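PDB 4GYI: Rio2 kinase from Chaetomium thermophilum, which probably phosphorylates serine and threonine residues as an atypical RIO-family kinase, binds ADP and magnesium, and acts as an ATPase in maturation of the pre-40S ribosomal subunit. Local coordinates for residues Leu87-Gly100 with Met112-Leu124. Numbering follows the deposited sequence.
Sequences LHTHAARKDVYSVG and MIVADEKGKQKVL
Two successive amides grip the carbonyl oxygen of Ala-115: Tyr-97 N lies 2.7 Å from Ala-115 O, in the carbonyl plane, and Ser-98 N reaches the same oxygen with an N-H...O angle of 164°. Two residues facing one define a classic beta bulge. Ala-115 N returns a bond to Ser-98 O, closing the antiparallel pair at the bulge; beyond it Val-99 faces Val-114 and Gly-100 N bonds to Ile-113 O at 2.7 Å. On the Ser-98 side of the sheet, OG sits 3.4 Å from Ala-115 CB, a contact set by a chi1 of 57° that places the hydroxyl between the backbone N and carbonyl carbon. Tyr-97 lays its CB against the Asp-116 to Glu-117 peptide, and its ring continues obliquely past Glu-117 CA. These strands, 98-105 and 109-115, form the first hairpin of the antiparallel five-stranded sheet in the kinase N-lobe; strand 121-127 follows, and its Val-123 touches ADP. The other face, bearing Val-99 and Val-114, meets the end of helix 79-92, which belongs to the N-terminal winged-helix region. In the loop that follows the helix, Val-96 CG2 packs 3.9 Å from Val-114 CG2, the two side chains crossing at about a right angle. Met-112 bends at both chi2 and chi3, bringing its CE to 3.6 Å from Val-99 CG1. Leu-124 divides its methyls between two helix residues: CD2 meets Leu-87 CD2, while CD1 approaches the His-90 ring obliquely near NE2, a nitrogen hydrogen-bonded to Thr-187. Lys-94, at positive phi, closes the helix in a Schellman motif, Asp-95 N bonding back to His-90 O and Lys-94 N to Ala-91 O; Val-96 N adds a second bond to His-90 O. In the type I turn from Asp-116 to Gly-119, Asp-116 OD1 accepts from Lys-120 N from above the carboxylate plane, while OD2 forms a salt bridge with Lys-122 NZ at 3.3 Å.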
ATOM      1  N   LEU A  87      11.767  -6.483   4.568  1.00 28.60           N
ATOM      2  CA  LEU A  87      11.731  -6.809   5.994  1.00 35.44           C
ATOM      3  C   LEU A  87      13.077  -6.560   6.666  1.00 41.38           C
ATOM      4  O   LEU A  87      13.141  -6.049   7.781  1.00 44.11           O
ATOM      5  CB  LEU A  87      11.325  -8.264   6.214  1.00 36.54           C
ATOM      6  CG  LEU A  87       9.830  -8.571   6.251  1.00 54.91           C
ATOM      7  CD1 LEU A  87       9.606 -10.074   6.269  1.00 52.32           C
ATOM      8  CD2 LEU A  87       9.198  -7.913   7.470  1.00 59.89           C
ATOM      9  N   HIS A  88      14.145  -6.936   5.975  1.00 44.73           N
ATOM     10  CA  HIS A  88      15.501  -6.760   6.472  1.00 44.69           C
ATOM     11  C   HIS A  88      15.786  -5.283   6.743  1.00 46.00           C
ATOM     12  O   HIS A  88      16.358  -4.910   7.775  1.00 45.71           O
ATOM     13  CB  HIS A  88      16.484  -7.304   5.441  1.00 50.63           C
ATOM     14  CG  HIS A  88      17.857  -7.522   5.981  1.00 51.99           C
ATOM     15  ND1 HIS A  88      18.137  -8.478   6.934  1.00 57.62           N
ATOM     16  CD2 HIS A  88      19.028  -6.903   5.710  1.00 43.07           C
ATOM     17  CE1 HIS A  88      19.423  -8.443   7.224  1.00 57.28           C
ATOM     18  NE2 HIS A  88      19.988  -7.497   6.495  1.00 59.26           N
ATOM     19  N   THR A  89      15.365  -4.442   5.809  1.00 41.26           N
ATOM     20  CA  THR A  89      15.527  -3.009   5.954  1.00 37.72           C
ATOM     21  C   THR A  89      14.724  -2.501   7.151  1.00 45.28           C
ATOM     22  O   THR A  89      15.231  -1.708   7.947  1.00 44.02           O
ATOM     23  CB  THR A  89      15.115  -2.281   4.662  1.00 35.33           C
ATOM     24  OG1 THR A  89      16.010  -2.658   3.617  1.00 34.99           O
ATOM     25  CG2 THR A  89      15.159  -0.768   4.829  1.00 30.01           C
ATOM     26  N   HIS A  90      13.484  -2.964   7.294  1.00 34.46           N
ATOM     27  CA  HIS A  90      12.679  -2.556   8.448  1.00 36.71           C
ATOM     28  C   HIS A  90      13.300  -3.046   9.766  1.00 39.76           C
ATOM     29  O   HIS A  90      13.264  -2.345  10.769  1.00 35.25           O
ATOM     30  CB  HIS A  90      11.245  -3.073   8.346  1.00 29.58           C
ATOM     31  CG  HIS A  90      10.447  -2.455   7.243  1.00 35.71           C
ATOM     32  ND1 HIS A  90      10.310  -1.091   7.097  1.00 39.08           N
ATOM     33  CD2 HIS A  90       9.722  -3.017   6.245  1.00 29.82           C
ATOM     34  CE1 HIS A  90       9.545  -0.840   6.048  1.00 40.22           C
ATOM     35  NE2 HIS A  90       9.176  -1.990   5.512  1.00 34.28           N
ATOM     36  N   ALA A  91      13.851  -4.257   9.755  1.00 31.41           N
ATOM     37  CA  ALA A  91      14.520  -4.802  10.927  1.00 41.75           C
ATOM     38  C   ALA A  91      15.744  -3.974  11.277  1.00 48.68           C
ATOM     39  O   ALA A  91      15.950  -3.618  12.445  1.00 46.75           O
ATOM     40  CB  ALA A  91      14.931  -6.245  10.679  1.00 40.15           C
ATOM     41  N   ALA A  92      16.559  -3.676  10.258  1.00 45.40           N
ATOM     42  CA  ALA A  92      17.853  -3.026  10.470  1.00 42.74           C
ATOM     43  C   ALA A  92      17.677  -1.613  10.991  1.00 50.50           C
ATOM     44  O   ALA A  92      18.475  -1.144  11.803  1.00 52.79           O
ATOM     45  CB  ALA A  92      18.664  -3.019   9.192  1.00 42.60           C
ATOM     46  N   ARG A  93      16.617  -0.948  10.534  1.00 39.82           N
ATOM     47  CA  ARG A  93      16.284   0.397  10.995  1.00 42.92           C
ATOM     48  C   ARG A  93      15.490   0.338  12.288  1.00 45.79           C
ATOM     49  O   ARG A  93      15.122   1.376  12.829  1.00 43.85           O
ATOM     50  CB  ARG A  93      15.472   1.160   9.936  1.00 40.20           C
ATOM     51  CG  ARG A  93      16.138   1.254   8.569  1.00 46.68           C
ATOM     52  CD  ARG A  93      15.602   2.437   7.752  1.00 58.04           C
ATOM     53  NE  ARG A  93      16.032   2.380   6.355  1.00 73.87           N
ATOM     54  CZ  ARG A  93      17.224   2.785   5.915  1.00 86.06           C
ATOM     55  NH1 ARG A  93      18.117   3.282   6.765  1.00 89.40           N
ATOM     56  NH2 ARG A  93      17.528   2.690   4.624  1.00 84.94           N
ATOM     57  N   LYS A  94      15.210  -0.884  12.746  1.00 48.38           N
ATOM     58  CA  LYS A  94      14.552  -1.162  14.028  1.00 47.37           C
ATOM     59  C   LYS A  94      13.083  -0.749  14.084  1.00 56.36           C
ATOM     60  O   LYS A  94      12.546  -0.409  15.143  1.00 51.13           O
ATOM     61  CB  LYS A  94      15.348  -0.586  15.207  1.00 56.75           C
ATOM     62  CG  LYS A  94      16.761  -1.148  15.306  1.00 64.57           C
ATOM     63  CD  LYS A  94      17.455  -0.687  16.577  1.00 74.81           C
ATOM     64  CE  LYS A  94      18.966  -0.939  16.533  1.00 80.87           C
ATOM     65  NZ  LYS A  94      19.342  -2.381  16.626  1.00 82.76           N
ATOM     66  N   ASP A  95      12.429  -0.809  12.931  1.00 56.61           N
ATOM     67  CA  ASP A  95      11.008  -0.524  12.862  1.00 42.51           C
ATOM     68  C   ASP A  95      10.207  -1.802  13.083  1.00 44.87           C
ATOM     69  O   ASP A  95       9.086  -1.764  13.592  1.00 42.26           O
ATOM     70  CB  ASP A  95      10.661   0.162  11.536  1.00 37.13           C
ATOM     71  CG  ASP A  95      11.224   1.585  11.460  1.00 46.98           C
ATOM     72  OD1 ASP A  95      11.045   2.351  12.438  1.00 44.04           O
ATOM     73  OD2 ASP A  95      11.867   1.930  10.445  1.00 43.87           O
ATOM     74  N   VAL A  96      10.805  -2.934  12.728  1.00 40.36           N
ATOM     75  CA  VAL A  96      10.145  -4.220  12.884  1.00 38.33           C
ATOM     76  C   VAL A  96      11.048  -5.192  13.622  1.00 45.69           C
ATOM     77  O   VAL A  96      12.195  -5.382  13.232  1.00 45.37           O
ATOM     78  CB  VAL A  96       9.792  -4.829  11.524  1.00 37.00           C
ATOM     79  CG1 VAL A  96       9.354  -6.275  11.699  1.00 41.99           C
ATOM     80  CG2 VAL A  96       8.707  -4.008  10.838  1.00 27.55           C
ATOM     81  N   TYR A  97      10.536  -5.803  14.684  1.00 46.13           N
ATOM     82  CA  TYR A  97      11.318  -6.782  15.435  1.00 46.55           C
ATOM     83  C   TYR A  97      10.821  -8.202  15.181  1.00 48.39           C
ATOM     84  O   TYR A  97      11.617  -9.134  15.046  1.00 42.30           O
ATOM     85  CB  TYR A  97      11.294  -6.460  16.932  1.00 44.79           C
ATOM     86  CG  TYR A  97      12.123  -7.399  17.768  1.00 60.16           C
ATOM     87  CD1 TYR A  97      13.507  -7.400  17.676  1.00 74.00           C
ATOM     88  CD2 TYR A  97      11.524  -8.284  18.657  1.00 66.24           C
ATOM     89  CE1 TYR A  97      14.278  -8.267  18.444  1.00 85.04           C
ATOM     90  CE2 TYR A  97      12.281  -9.151  19.430  1.00 75.95           C
ATOM     91  CZ  TYR A  97      13.659  -9.138  19.319  1.00 83.66           C
ATOM     92  OH  TYR A  97      14.422  -9.996  20.078  1.00 87.57           O
ATOM     93  N   SER A  98       9.497  -8.352  15.117  1.00 43.25           N
ATOM     94  CA  SER A  98       8.860  -9.635  14.864  1.00 35.52           C
ATOM     95  C   SER A  98       7.656  -9.451  13.957  1.00 41.87           C
ATOM     96  O   SER A  98       7.092  -8.354  13.852  1.00 34.27           O
ATOM     97  CB  SER A  98       8.389 -10.264  16.166  1.00 36.63           C
ATOM     98  OG  SER A  98       7.519  -9.373  16.828  1.00 49.32           O
ATOM     99  N   VAL A  99       7.276 -10.545  13.305  1.00 33.54           N
ATOM    100  CA  VAL A  99       6.160 -10.567  12.392  1.00 42.46           C
ATOM    101  C   VAL A  99       5.086 -11.478  12.963  1.00 45.23           C
ATOM    102  O   VAL A  99       5.382 -12.560  13.485  1.00 41.76           O
ATOM    103  CB  VAL A  99       6.606 -11.073  11.019  1.00 45.73           C
ATOM    104  CG1 VAL A  99       5.427 -11.113  10.058  1.00 50.16           C
ATOM    105  CG2 VAL A  99       7.695 -10.180  10.485  1.00 37.31           C
ATOM    106  N   GLY A 100       3.841 -11.025  12.884  1.00 33.81           N
ATOM    107  CA  GLY A 100       2.722 -11.776  13.431  1.00 33.21           C
ATOM    108  C   GLY A 100       2.380 -13.002  12.611  1.00 40.41           C
ATOM    109  O   GLY A 100       2.700 -13.071  11.431  1.00 49.45           O
ATOM    110  N   MET A 112       0.014  -7.430   7.190  1.00 32.83           N
ATOM    111  CA  MET A 112       0.634  -8.233   8.241  1.00 35.47           C
ATOM    112  C   MET A 112       0.646  -7.416   9.509  1.00 31.63           C
ATOM    113  O   MET A 112       0.695  -6.201   9.461  1.00 32.31           O
ATOM    114  CB  MET A 112       2.089  -8.569   7.877  1.00 26.88           C
ATOM    115  CG  MET A 112       2.244  -9.478   6.660  1.00 41.23           C
ATOM    116  SD  MET A 112       3.437 -10.789   6.952  1.00113.74           S
ATOM    117  CE  MET A 112       4.973  -9.931   6.644  1.00 78.86           C
ATOM    118  N   ILE A 113       0.617  -8.074  10.652  1.00 41.37           N
ATOM    119  CA  ILE A 113       0.816  -7.357  11.891  1.00 31.00           C
ATOM    120  C   ILE A 113       2.240  -7.592  12.265  1.00 33.48           C
ATOM    121  O   ILE A 113       2.718  -8.718  12.186  1.00 26.77           O
ATOM    122  CB  ILE A 113      -0.100  -7.863  12.996  1.00 32.80           C
ATOM    123  CG1 ILE A 113      -1.552  -7.561  12.629  1.00 51.09           C
ATOM    124  CG2 ILE A 113       0.212  -7.162  14.299  1.00 24.20           C
ATOM    125  CD1 ILE A 113      -2.217  -8.636  11.812  1.00 66.56           C
ATOM    126  N   VAL A 114       2.945  -6.524  12.620  1.00 29.98           N
ATOM    127  CA  VAL A 114       4.290  -6.682  13.126  1.00 30.74           C
ATOM    128  C   VAL A 114       4.402  -6.034  14.497  1.00 34.04           C
ATOM    129  O   VAL A 114       3.507  -5.294  14.920  1.00 32.63           O
ATOM    130  CB  VAL A 114       5.307  -6.061  12.186  1.00 32.28           C
ATOM    131  CG1 VAL A 114       5.168  -6.668  10.813  1.00 35.66           C
ATOM    132  CG2 VAL A 114       5.098  -4.574  12.139  1.00 27.87           C
ATOM    133  N   ALA A 115       5.494  -6.332  15.197  1.00 31.43           N
ATOM    134  CA  ALA A 115       5.780  -5.703  16.481  1.00 33.32           C
ATOM    135  C   ALA A 115       7.218  -5.194  16.521  1.00 36.84           C
ATOM    136  O   ALA A 115       8.117  -5.797  15.941  1.00 40.10           O
ATOM    137  CB  ALA A 115       5.552  -6.681  17.583  1.00 35.12           C
ATOM    138  N   ASP A 116       7.446  -4.085  17.210  1.00 35.29           N
ATOM    139  CA  ASP A 116       8.822  -3.634  17.405  1.00 41.42           C
ATOM    140  C   ASP A 116       9.428  -4.194  18.698  1.00 47.26           C
ATOM    141  O   ASP A 116       8.787  -4.972  19.404  1.00 44.28           O
ATOM    142  CB  ASP A 116       8.953  -2.097  17.331  1.00 40.71           C
ATOM    143  CG  ASP A 116       8.198  -1.368  18.445  1.00 47.46           C
ATOM    144  OD1 ASP A 116       7.872  -1.984  19.487  1.00 55.90           O
ATOM    145  OD2 ASP A 116       7.948  -0.150  18.280  1.00 46.57           O
ATOM    146  N   GLU A 117      10.655  -3.777  18.997  1.00 54.09           N
ATOM    147  CA  GLU A 117      11.414  -4.287  20.136  1.00 52.40           C
ATOM    148  C   GLU A 117      10.726  -4.011  21.467  1.00 53.94           C
ATOM    149  O   GLU A 117      10.825  -4.802  22.404  1.00 53.50           O
ATOM    150  CB  GLU A 117      12.825  -3.692  20.144  1.00 51.22           C
ATOM    151  CG  GLU A 117      13.677  -4.189  21.306  1.00 75.71           C
ATOM    152  CD  GLU A 117      15.162  -3.953  21.106  1.00 84.88           C
ATOM    153  OE1 GLU A 117      15.951  -4.786  21.597  1.00 89.83           O
ATOM    154  OE2 GLU A 117      15.537  -2.941  20.472  1.00 83.81           O
ATOM    155  N   LYS A 118      10.015  -2.891  21.532  1.00 55.47           N
ATOM    156  CA  LYS A 118       9.261  -2.525  22.723  1.00 55.05           C
ATOM    157  C   LYS A 118       7.959  -3.327  22.873  1.00 56.72           C
ATOM    158  O   LYS A 118       7.303  -3.267  23.912  1.00 58.85           O
ATOM    159  CB  LYS A 118       8.968  -1.019  22.729  1.00 58.67           C
ATOM    160  CG  LYS A 118      10.100  -0.151  23.299  1.00 71.78           C
ATOM    161  CD  LYS A 118      11.363  -0.199  22.451  1.00 79.28           C
ATOM    162  CE  LYS A 118      12.622  -0.317  23.315  1.00 87.93           C
ATOM    163  NZ  LYS A 118      12.847   0.865  24.203  1.00 90.88           N
ATOM    164  N   GLY A 119       7.588  -4.077  21.838  1.00 54.16           N
ATOM    165  CA  GLY A 119       6.398  -4.907  21.898  1.00 51.51           C
ATOM    166  C   GLY A 119       5.143  -4.210  21.403  1.00 54.00           C
ATOM    167  O   GLY A 119       4.028  -4.694  21.601  1.00 54.71           O
ATOM    168  N   LYS A 120       5.325  -3.066  20.756  1.00 46.96           N
ATOM    169  CA  LYS A 120       4.206  -2.327  20.203  1.00 41.91           C
ATOM    170  C   LYS A 120       3.803  -2.900  18.829  1.00 34.86           C
ATOM    171  O   LYS A 120       4.645  -3.110  17.964  1.00 34.13           O
ATOM    172  CB  LYS A 120       4.570  -0.849  20.089  1.00 46.94           C
ATOM    173  CG  LYS A 120       3.451   0.022  19.563  1.00 58.07           C
ATOM    174  CD  LYS A 120       3.908   1.456  19.420  1.00 78.61           C
ATOM    175  CE  LYS A 120       2.919   2.273  18.596  1.00 86.21           C
ATOM    176  NZ  LYS A 120       3.559   3.508  18.045  1.00 87.85           N
ATOM    177  N   GLN A 121       2.519  -3.173  18.642  1.00 34.48           N
ATOM    178  CA  GLN A 121       2.049  -3.727  17.369  1.00 33.09           C
ATOM    179  C   GLN A 121       1.798  -2.642  16.333  1.00 31.68           C
ATOM    180  O   GLN A 121       1.239  -1.585  16.637  1.00 28.89           O
ATOM    181  CB  GLN A 121       0.793  -4.584  17.556  1.00 29.85           C
ATOM    182  CG  GLN A 121       0.974  -5.717  18.564  1.00 27.38           C
ATOM    183  CD  GLN A 121      -0.305  -6.496  18.792  1.00 33.43           C
ATOM    184  OE1 GLN A 121      -1.334  -6.238  18.163  1.00 29.69           O
ATOM    185  NE2 GLN A 121      -0.245  -7.463  19.686  1.00 30.72           N
ATOM    186  N   LYS A 122       2.229  -2.911  15.109  1.00 29.50           N
ATOM    187  CA  LYS A 122       2.009  -2.012  13.987  1.00 29.28           C
ATOM    188  C   LYS A 122       1.598  -2.838  12.770  1.00 33.29           C
ATOM    189  O   LYS A 122       1.682  -4.070  12.795  1.00 30.82           O
ATOM    190  CB  LYS A 122       3.298  -1.253  13.666  1.00 27.73           C
ATOM    191  CG  LYS A 122       3.963  -0.626  14.874  1.00 42.02           C
ATOM    192  CD  LYS A 122       5.443  -0.470  14.630  1.00 45.29           C
ATOM    193  CE  LYS A 122       6.160  -0.042  15.887  1.00 53.80           C
ATOM    194  NZ  LYS A 122       5.945   1.398  16.224  1.00 63.34           N
ATOM    195  N   VAL A 123       1.164  -2.163  11.704  1.00 25.55           N
ATOM    196  CA  VAL A 123       0.774  -2.855  10.481  1.00 20.72           C
ATOM    197  C   VAL A 123       1.843  -2.742   9.412  1.00 26.75           C
ATOM    198  O   VAL A 123       2.413  -1.677   9.204  1.00 27.48           O
ATOM    199  CB  VAL A 123      -0.565  -2.297   9.930  1.00 27.40           C
ATOM    200  CG1 VAL A 123      -0.760  -2.648   8.457  1.00 25.51           C
ATOM    201  CG2 VAL A 123      -1.721  -2.815  10.760  1.00 23.58           C
ATOM    202  N   LEU A 124       2.138  -3.860   8.759  1.00 30.64           N
ATOM    203  CA  LEU A 124       2.993  -3.848   7.591  1.00 29.48           C
ATOM    204  C   LEU A 124       2.113  -4.091   6.366  1.00 27.38           C
ATOM    205  O   LEU A 124       1.425  -5.107   6.279  1.00 25.41           O
ATOM    206  CB  LEU A 124       4.056  -4.938   7.692  1.00 26.56           C
ATOM    207  CG  LEU A 124       4.916  -5.124   6.436  1.00 35.45           C
ATOM    208  CD1 LEU A 124       5.846  -3.937   6.247  1.00 34.39           C
ATOM    209  CD2 LEU A 124       5.709  -6.406   6.514  1.00 42.78           C
TER